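Local coordinates for protein lactate dehydrogenase, adjacent gene encodes predicted malate dehydrogenase (Cryptosporidium parvum, PDB 4ND2) that probably catalyses the interconversion of pyruvate and (S)-lactate with NAD(H) as cofactor, and is seen here holding pyruvate and a cofactor analog, at residues Glu92-Asn97 with Ser310-Asn315; Gly17-Ile22 with Ala239-Ala244; Ser129-Gln132 with Gly136-His139. All coordinates share one frame; numbering follows the deposited sequence.

In the fold
From the N terminus the chain first runs through Gly17-Ile22, in the helix that follows the opening strand of the parallel sheet; contact 2 closes its loop when Ala239-Ala244 arrives more than 200 residues later. Glu92-Asn97 opens the loop of contact 1, which only Ser310-Asn315, near the C terminus, closes. The segments of these two long-range contacts alternate, so their loops cross, and each ties the NAD-binding part to the C-terminal part, on opposite sides of the chain's centre. Contact 3 is local: Ser129-Gln132 and Gly136-His139 lie inside both loops, within the NAD-binding part. It touches contact 1 where Leu313 packs on His130.

Contact 1: Glu92-Asn97 with Ser310-Asn315; sequences ELLFGN and SKVLDN. With A3D (3-acetylpyridine adenine dinucleotide), chain C.
Leu94 lies obliquely across both Val312 and Leu313, and Phe95 adds a second touch on Val312 at about a right angle; the two segments together bury 223 Å². The side chain of Leu94 starts toward helix 293-314, and its first torsion carries CG away from the backbone N (chi1 179°). The fork then offers one methyl to each partner: CD2 lies 3.8 Å from CG1 of Val312, and CD1 lies 4.0 Å from CD2 of Leu313. CG1 of Val312 is shared in turn, since CZ of Phe95 reaches it at 3.7 Å, the ring standing obliquely to the methyl. The same ring brings its edge, in plane, to the carbonyl of Val312, with CE2 and O 3.9 Å apart. Val126 of helix 124-135 packs against both Leu94 and Leu313, adding a third helix to the apolar patch. Leu93 and Asn97 instead line the cofactor pocket, Asn97 ND2 bonding to Ser81 OG and Asn122 O, two residues that themselves hydrogen-bond the dinucleotide. The contact thus packs the C-terminal helix against the start of Rossmann-domain helix 94-111, just beyond the substrate-binding Arg90, within the lactate/malate dehydrogenase fold.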
loop_
_atom_site.group_PDB
_atom_site.type_symbol
_atom_site.label_atom_id
_atom_site.label_comp_id
_atom_site.label_asym_id
_atom_site.label_seq_id
_atom_site.Cartn_x
_atom_site.Cartn_y
_atom_site.Cartn_z
ATOM N N GLU A 92 -10.847 31.319 20.364
ATOM C CA GLU A 92 -10.720 32.656 19.772
ATOM C C GLU A 92 -11.380 32.749 18.391
ATOM O O GLU A 92 -11.797 33.827 17.973
ATOM C CB GLU A 92 -9.249 33.052 19.659
ATOM C CG GLU A 92 -8.565 33.289 20.997
ATOM C CD GLU A 92 -7.051 33.311 20.890
ATOM O OE1 GLU A 92 -6.383 33.021 21.906
ATOM O OE2 GLU A 92 -6.526 33.612 19.794
ATOM N N LEU A 93 -11.472 31.616 17.696
ATOM C CA LEU A 93 -12.080 31.552 16.366
ATOM C C LEU A 93 -13.594 31.321 16.402
ATOM O O LEU A 93 -14.222 31.212 15.348
ATOM C CB LEU A 93 -11.428 30.425 15.553
ATOM C CG LEU A 93 -9.898 30.415 15.468
ATOM C CD1 LEU A 93 -9.413 29.166 14.744
ATOM C CD2 LEU A 93 -9.389 31.673 14.780
ATOM N N LEU A 94 -14.173 31.257 17.602
ATOM C CA LEU A 94 -15.570 30.855 17.793
ATOM C C LEU A 94 -16.573 31.617 16.921
ATOM O O LEU A 94 -17.311 31.008 16.148
ATOM C CB LEU A 94 -15.964 31.018 19.266
ATOM C CG LEU A 94 -17.403 30.679 19.663
ATOM C CD1 LEU A 94 -17.690 29.204 19.439
ATOM C CD2 LEU A 94 -17.647 31.062 21.115
ATOM N N PHE A 95 -16.602 32.940 17.059
ATOM C CA PHE A 95 -17.656 33.747 16.439
ATOM C C PHE A 95 -17.575 33.728 14.915
ATOM O O PHE A 95 -18.588 33.553 14.239
ATOM C CB PHE A 95 -17.620 35.192 16.956
ATOM C CG PHE A 95 -17.847 35.319 18.442
ATOM C CD1 PHE A 95 -16.959 36.033 19.235
ATOM C CD2 PHE A 95 -18.947 34.722 19.049
ATOM C CE1 PHE A 95 -17.163 36.151 20.603
ATOM C CE2 PHE A 95 -19.156 34.839 20.415
ATOM C CZ PHE A 95 -18.263 35.553 21.193
ATOM N N GLY A 96 -16.370 33.898 14.383
ATOM C CA GLY A 96 -16.160 33.906 12.939
ATOM C C GLY A 96 -16.439 32.567 12.278
ATOM O O GLY A 96 -17.090 32.507 11.237
ATOM N N ASN A 97 -15.957 31.485 12.880
ATOM C CA ASN A 97 -16.122 30.160 12.277
ATOM C C ASN A 97 -17.540 29.615 12.388
ATOM O O ASN A 97 -17.984 28.873 11.512
ATOM C CB ASN A 97 -15.102 29.174 12.850
ATOM C CG ASN A 97 -13.690 29.469 12.376
ATOM O OD1 ASN A 97 -13.482 30.290 11.479
ATOM N ND2 ASN A 97 -12.715 28.801 12.971
ATOM N N SER A 310 -19.963 26.831 24.531
ATOM C CA SER A 310 -21.237 26.683 23.836
ATOM C C SER A 310 -22.232 27.785 24.220
ATOM O O SER A 310 -22.979 28.278 23.374
ATOM C CB SER A 310 -21.839 25.308 24.134
ATOM O OG SER A 310 -23.053 25.117 23.433
ATOM N N LYS A 311 -22.239 28.163 25.498
ATOM C CA LYS A 311 -23.133 29.219 25.985
ATOM C C LYS A 311 -22.690 30.605 25.515
ATOM O O LYS A 311 -23.526 31.473 25.257
ATOM C CB LYS A 311 -23.241 29.172 27.512
ATOM C CG LYS A 311 -24.081 28.004 28.010
ATOM C CD LYS A 311 -23.817 27.691 29.474
ATOM C CE LYS A 311 -24.580 26.452 29.914
ATOM N NZ LYS A 311 -24.139 25.971 31.251
ATOM N N VAL A 312 -21.378 30.803 25.402
ATOM C CA VAL A 312 -20.825 32.025 24.818
ATOM C C VAL A 312 -21.316 32.185 23.373
ATOM O O VAL A 312 -21.670 33.288 22.952
ATOM C CB VAL A 312 -19.278 32.030 24.855
ATOM C CG1 VAL A 312 -18.706 33.178 24.030
ATOM C CG2 VAL A 312 -18.774 32.112 26.291
ATOM N N LEU A 313 -21.346 31.080 22.629
ATOM C CA LEU A 313 -21.819 31.087 21.244
ATOM C C LEU A 313 -23.311 31.396 21.158
ATOM O O LEU A 313 -23.740 32.163 20.294
ATOM C CB LEU A 313 -21.527 29.747 20.563
ATOM C CG LEU A 313 -21.905 29.622 19.083
ATOM C CD1 LEU A 313 -21.321 30.763 18.261
ATOM C CD2 LEU A 313 -21.448 28.279 18.535
ATOM N N ASP A 314 -24.096 30.797 22.054
ATOM C CA ASP A 314 -25.537 31.057 22.124
ATOM C C ASP A 314 -25.847 32.537 22.368
ATOM O O ASP A 314 -26.892 33.027 21.940
ATOM C CB ASP A 314 -26.191 30.209 23.223
ATOM C CG ASP A 314 -26.218 28.724 22.889
ATOM O OD1 ASP A 314 -26.156 28.363 21.695
ATOM O OD2 ASP A 314 -26.314 27.912 23.833
ATOM N N ASN A 315 -24.942 33.235 23.053
ATOM C CA ASN A 315 -25.073 34.670 23.305
ATOM C C ASN A 315 -24.061 35.486 22.498
ATOM O O ASN A 315 -23.481 36.449 23.001
ATOM C CB ASN A 315 -24.897 34.956 24.800
ATOM C CG ASN A 315 -25.825 34.125 25.664
ATOM O OD1 ASN A 315 -26.986 33.907 25.317
ATOM N ND2 ASN A 315 -25.319 33.657 26.798
HETATM P PA A3D C . -6.013 27.788 6.552
HETATM O O1A A3D C . -4.734 27.300 5.928
HETATM O O2A A3D C . -6.146 29.242 6.921
HETATM O O5B A3D C . -7.227 27.409 5.578
HETATM C C5B A3D C . -8.552 27.885 5.783
HETATM C C4B A3D C . -9.229 27.946 4.423
HETATM O O4B A3D C . -10.631 28.169 4.584
HETATM C C3B A3D C . -8.691 29.080 3.551
HETATM O O3B A3D C . -8.159 28.573 2.322
HETATM C C2B A3D C . -9.890 29.978 3.310
HETATM O O2B A3D C . -9.924 30.567 2.007
HETATM C C1B A3D C . -11.051 29.027 3.527
HETATM N N9A A3D C . -12.322 29.711 3.843
HETATM C C8A A3D C . -12.508 30.827 4.575
HETATM N N7A A3D C . -13.827 31.138 4.630
HETATM C C5A A3D C . -14.495 30.214 3.921
HETATM C C6A A3D C . -15.903 29.945 3.570
HETATM N N6A A3D C . -16.898 30.759 4.002
HETATM N N1A A3D C . -16.161 28.857 2.806
HETATM C C2A A3D C . -15.191 28.032 2.364
HETATM N N3A A3D C . -13.890 28.222 2.647
HETATM C C4A A3D C . -13.495 29.273 3.406
HETATM O O3 A3D C . -6.368 26.945 7.883
HETATM P PN A3D C . -5.922 25.416 8.163
HETATM O O1N A3D C . -4.502 25.415 8.654
HETATM O O2N A3D C . -6.302 24.549 6.994
HETATM O O5D A3D C . -6.899 25.042 9.383
HETATM C C5D A3D C . -8.302 24.976 9.150
HETATM C C4D A3D C . -9.083 24.847 10.452
HETATM O O4D A3D C . -8.784 23.594 11.080
HETATM C C3D A3D C . -8.754 25.932 11.473
HETATM O O3D A3D C . -9.957 26.404 12.081
HETATM C C2D A3D C . -7.911 25.229 12.512
HETATM O O2D A3D C . -8.020 25.790 13.823
HETATM C C1D A3D C . -8.500 23.830 12.459
HETATM N N1N A3D C . -7.624 22.795 13.005
HETATM C C2N A3D C . -8.153 21.911 13.864
HETATM C C3N A3D C . -7.375 20.905 14.419
HETATM C C7N A3D C . -7.966 19.917 15.377
HETATM O O7N A3D C . -7.226 19.099 15.885
HETATM C C8N A3D C . -9.432 19.934 15.684
HETATM C C4N A3D C . -6.034 20.817 14.068
HETATM C C5N A3D C . -5.509 21.739 13.175
HETATM C C6N A3D C . -6.332 22.728 12.654
#

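Contact 2: Gly17-Ile22 with Ala239-Ala244; sequences GNIAYI and AAVKMA
Ala240 O accepts the backbone N-H of Ala244 at 2.9 Å, the shortest polar bond within the two segments. It is an ordinary i to i+4 link in helix 234-248, the helix that carries Ala240 and Val241 to Ile19 and Ile22. Between the helices the evidence is wholly apolar. CD1 of Ile19 extends to CB of Ala240 at 4.1 Å, while its other branch, CG2, faces CG2 of Val241 at 4.2 Å. Ile19 therefore spans two consecutive residues of the second helix with its two arms. Ile22 uses its short branch: chi1 of -61° puts CG1 beside the backbone N and leaves CG2 opposite it, and that methyl comes up to Val241 CG1 at 4.1 Å and is equally near its CG2, the two side chains crossing at about a right angle. The short axes approach to 9.9 Å at a signed crossing angle of -50°, with Ile19 and Val241 holding the closest CA atoms. Contacts no shorter than 4.1 Å and a modest 159 Å² indicate light packing, although all four touching residues are buried. Ile120 lies against both Ile19 and Ala240, continuing the core toward the cofactor site. The Tyr21 ring meets Phe234 of the second subunit, while Ile22 touches both Val241 and that subunit's Tyr21. The contact joins the first helix of the Rossmann fold, which continues from the glycine-rich NAD-binding turn, to helix 234-248 of the C-terminal domain, beside a subunit interface.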
loop_
_atom_site.group_PDB
_atom_site.type_symbol
_atom_site.label_atom_id
_atom_site.label_comp_id
_atom_site.label_asym_id
_atom_site.label_seq_id
_atom_site.Cartn_x
_atom_site.Cartn_y
_atom_site.Cartn_z
ATOM N N GLY A 17 -5.681 20.947 1.517
ATOM C CA GLY A 17 -4.788 20.488 0.458
ATOM C C GLY A 17 -4.138 19.155 0.777
ATOM O O GLY A 17 -4.042 18.287 -0.091
ATOM N N ASN A 18 -3.696 18.988 2.022
ATOM C CA ASN A 18 -3.117 17.718 2.467
ATOM C C ASN A 18 -4.107 16.564 2.400
ATOM O O ASN A 18 -3.742 15.460 2.008
ATOM C CB ASN A 18 -2.571 17.830 3.894
ATOM C CG ASN A 18 -1.165 18.388 3.943
ATOM O OD1 ASN A 18 -0.474 18.483 2.928
ATOM N ND2 ASN A 18 -0.723 18.741 5.141
ATOM N N ILE A 19 -5.356 16.815 2.781
ATOM C CA ILE A 19 -6.391 15.783 2.701
ATOM C C ILE A 19 -6.544 15.298 1.260
ATOM O O ILE A 19 -6.540 14.095 0.997
ATOM C CB ILE A 19 -7.749 16.285 3.230
ATOM C CG1 ILE A 19 -7.685 16.475 4.749
ATOM C CG2 ILE A 19 -8.861 15.307 2.874
ATOM C CD1 ILE A 19 -8.881 17.198 5.331
ATOM N N ALA A 20 -6.676 16.240 0.330
ATOM C CA ALA A 20 -6.829 15.906 -1.088
ATOM C C ALA A 20 -5.650 15.078 -1.600
ATOM O O ALA A 20 -5.833 14.109 -2.338
ATOM C CB ALA A 20 -6.983 17.176 -1.911
ATOM N N TYR A 21 -4.449 15.475 -1.185
ATOM C CA TYR A 21 -3.193 14.824 -1.559
ATOM C C TYR A 21 -3.185 13.353 -1.146
ATOM O O TYR A 21 -2.877 12.468 -1.948
ATOM C CB TYR A 21 -2.047 15.570 -0.860
ATOM C CG TYR A 21 -0.629 15.343 -1.347
ATOM C CD1 TYR A 21 -0.334 15.133 -2.692
ATOM C CD2 TYR A 21 0.438 15.428 -0.452
ATOM C CE1 TYR A 21 0.974 14.969 -3.120
ATOM C CE2 TYR A 21 1.746 15.268 -0.871
ATOM C CZ TYR A 21 2.010 15.043 -2.206
ATOM O OH TYR A 21 3.317 14.893 -2.618
ATOM N N ILE A 22 -3.541 13.108 0.110
ATOM C CA ILE A 22 -3.506 11.762 0.691
ATOM C C ILE A 22 -4.649 10.891 0.174
ATOM O O ILE A 22 -4.436 9.720 -0.148
ATOM C CB ILE A 22 -3.539 11.826 2.236
ATOM C CG1 ILE A 22 -2.313 12.582 2.764
ATOM C CG2 ILE A 22 -3.618 10.428 2.846
ATOM C CD1 ILE A 22 -0.981 12.006 2.339
ATOM N N ALA A 239 -5.499 12.329 10.095
ATOM C CA ALA A 239 -6.542 11.884 11.019
ATOM C C ALA A 239 -7.920 11.900 10.361
ATOM O O ALA A 239 -8.697 10.956 10.508
ATOM C CB ALA A 239 -6.546 12.758 12.264
ATOM N N ALA A 240 -8.214 12.975 9.631
ATOM C CA ALA A 240 -9.486 13.103 8.919
ATOM C C ALA A 240 -9.657 12.012 7.863
ATOM O O ALA A 240 -10.761 11.494 7.677
ATOM C CB ALA A 240 -9.594 14.477 8.275
ATOM N N VAL A 241 -8.567 11.667 7.179
ATOM C CA VAL A 241 -8.592 10.622 6.153
ATOM C C VAL A 241 -8.883 9.255 6.778
ATOM O O VAL A 241 -9.656 8.470 6.225
ATOM C CB VAL A 241 -7.274 10.573 5.341
ATOM C CG1 VAL A 241 -7.258 9.379 4.393
ATOM C CG2 VAL A 241 -7.082 11.860 4.552
ATOM N N LYS A 242 -8.282 8.979 7.933
ATOM C CA LYS A 242 -8.552 7.729 8.648
ATOM C C LYS A 242 -10.036 7.613 8.988
ATOM O O LYS A 242 -10.621 6.540 8.865
ATOM C CB LYS A 242 -7.709 7.624 9.926
ATOM C CG LYS A 242 -6.198 7.605 9.715
ATOM C CD LYS A 242 -5.714 6.494 8.793
ATOM C CE LYS A 242 -5.951 5.111 9.385
ATOM N NZ LYS A 242 -5.457 4.047 8.472
ATOM N N MET A 243 -10.646 8.726 9.387
ATOM C CA MET A 243 -12.080 8.756 9.686
ATOM C C MET A 243 -12.927 8.544 8.431
ATOM O O MET A 243 -13.924 7.824 8.469
ATOM C CB MET A 243 -12.460 10.074 10.368
ATOM C CG MET A 243 -11.845 10.233 11.749
ATOM S SD MET A 243 -12.203 11.817 12.529
ATOM C CE MET A 243 -13.969 11.686 12.779
ATOM N N ALA A 244 -12.522 9.165 7.324
ATOM C CA ALA A 244 -13.199 8.980 6.039
ATOM C C ALA A 244 -13.105 7.530 5.560
ATOM O O ALA A 244 -14.088 6.981 5.054
ATOM C CB ALA A 244 -12.621 9.922 4.989
#

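Contact 3: Ser129-Gln132 with Gly136-His139; sequences SHFQ and GLPH
Gln132 closes on Leu137 and His139 with its terminal amide, and this is the tightly packed half of a contact that buries 256 Å² between the segments. NE2 of Gln132 donates to Leu137 O at 2.9 Å; the acceptor lies close to the amide plane, and the approach runs nearly along the C=O axis. A bend in the middle of the glutamine chain (chi2 -80°) folds the amide back over the loop, where it also stacks on the imidazole of His139. The two planes are 23° apart, and Gln132 NE2 sits 3.5 Å above the His139 ring, over its centre. OE1 of Gln132 comes within 3.3 Å of NE2 of His139, but the angle is too poor for a hydrogen bond, so the pair is one of stacking. His139 also stacks on Phe260, which places this end of the loop against the strand 253-261 of the C-terminal part. Phe131 adds a buried apolar touch: the edge of its ring, at CE2, lies 4.5 Å from CD2 of Leu137, and Val108, Val117 and Val142 pack around both.

The other side is looser. Pro138 is exposed and its CB leads away from the helix, and exposed Gly136 brings backbone alone. That side's one firm link is Gly136 N to Gln132 O at 3.0 Å, bent (N-H...O 146°) and tilted from the carbonyl plane, before the positive phi of Gly136 turns the chain out of helix 124-135. Chemically, the Leu137 carbonyl, in a loop without regular structure, is met by a side-chain amide. One glutamine thereby supplies the acceptor for Gly136 at the helix end, the donor to Leu137 in the loop and a flat surface against the imidazole, which together tie helix 124-135 to the loop before strand 142-144.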
loop_
_atom_site.group_PDB
_atom_site.type_symbol
_atom_site.label_atom_id
_atom_site.label_comp_id
_atom_site.label_asym_id
_atom_site.label_seq_id
_atom_site.Cartn_x
_atom_site.Cartn_y
_atom_site.Cartn_z
ATOM N N SER A 129 -21.232 20.719 17.049
ATOM C CA SER A 129 -22.578 20.883 17.590
ATOM C C SER A 129 -23.345 21.953 16.821
ATOM O O SER A 129 -24.509 21.764 16.466
ATOM C CB SER A 129 -22.508 21.265 19.071
ATOM O OG SER A 129 -23.800 21.307 19.646
ATOM N N HIS A 130 -22.678 23.073 16.562
ATOM C CA HIS A 130 -23.265 24.161 15.791
ATOM C C HIS A 130 -23.675 23.700 14.394
ATOM O O HIS A 130 -24.790 23.979 13.956
ATOM C CB HIS A 130 -22.291 25.337 15.692
ATOM C CG HIS A 130 -22.868 26.533 15.003
ATOM N ND1 HIS A 130 -23.914 27.260 15.530
ATOM C CD2 HIS A 130 -22.554 27.123 13.826
ATOM C CE1 HIS A 130 -24.217 28.249 14.708
ATOM N NE2 HIS A 130 -23.407 28.189 13.666
ATOM N N PHE A 131 -22.786 22.987 13.703
ATOM C CA PHE A 131 -23.088 22.507 12.353
ATOM C C PHE A 131 -24.278 21.552 12.324
ATOM O O PHE A 131 -25.120 21.637 11.430
ATOM C CB PHE A 131 -21.886 21.821 11.703
ATOM C CG PHE A 131 -22.148 21.400 10.287
ATOM C CD1 PHE A 131 -21.915 22.276 9.235
ATOM C CD2 PHE A 131 -22.674 20.146 10.007
ATOM C CE1 PHE A 131 -22.179 21.899 7.931
ATOM C CE2 PHE A 131 -22.941 19.764 8.705
ATOM C CZ PHE A 131 -22.692 20.643 7.664
ATOM N N GLN A 132 -24.334 20.632 13.282
ATOM C CA GLN A 132 -25.437 19.677 13.347
ATOM C C GLN A 132 -26.766 20.406 13.552
ATOM O O GLN A 132 -27.762 20.078 12.907
ATOM C CB GLN A 132 -25.207 18.649 14.460
ATOM C CG GLN A 132 -26.174 17.470 14.435
ATOM C CD GLN A 132 -27.531 17.787 15.041
ATOM O OE1 GLN A 132 -27.634 18.568 15.986
ATOM N NE2 GLN A 132 -28.579 17.182 14.498
ATOM N N GLY A 136 -29.208 20.402 10.345
ATOM C CA GLY A 136 -30.321 19.483 10.570
ATOM C C GLY A 136 -30.013 18.046 10.179
ATOM O O GLY A 136 -30.915 17.208 10.148
ATOM N N LEU A 137 -28.748 17.751 9.882
ATOM C CA LEU A 137 -28.345 16.387 9.536
ATOM C C LEU A 137 -28.412 15.492 10.773
ATOM O O LEU A 137 -28.255 15.980 11.894
ATOM C CB LEU A 137 -26.931 16.353 8.942
ATOM C CG LEU A 137 -26.835 16.429 7.417
ATOM C CD1 LEU A 137 -27.559 17.651 6.872
ATOM C CD2 LEU A 137 -25.378 16.422 6.985
ATOM N N PRO A 138 -28.640 14.180 10.577
ATOM C CA PRO A 138 -28.699 13.263 11.718
ATOM C C PRO A 138 -27.431 13.322 12.571
ATOM O O PRO A 138 -26.332 13.467 12.029
ATOM C CB PRO A 138 -28.834 11.885 11.060
ATOM C CG PRO A 138 -29.400 12.152 9.712
ATOM C CD PRO A 138 -28.845 13.480 9.296
ATOM N N HIS A 139 -27.590 13.215 13.888
ATOM C CA HIS A 139 -26.460 13.267 14.819
ATOM C C HIS A 139 -25.364 12.265 14.456
ATOM O O HIS A 139 -24.180 12.591 14.512
ATOM C CB HIS A 139 -26.928 13.017 16.259
ATOM C CG HIS A 139 -27.722 14.143 16.843
ATOM N ND1 HIS A 139 -29.099 14.189 16.794
ATOM C CD2 HIS A 139 -27.333 15.268 17.490
ATOM C CE1 HIS A 139 -29.523 15.290 17.387
ATOM N NE2 HIS A 139 -28.472 15.962 17.819
#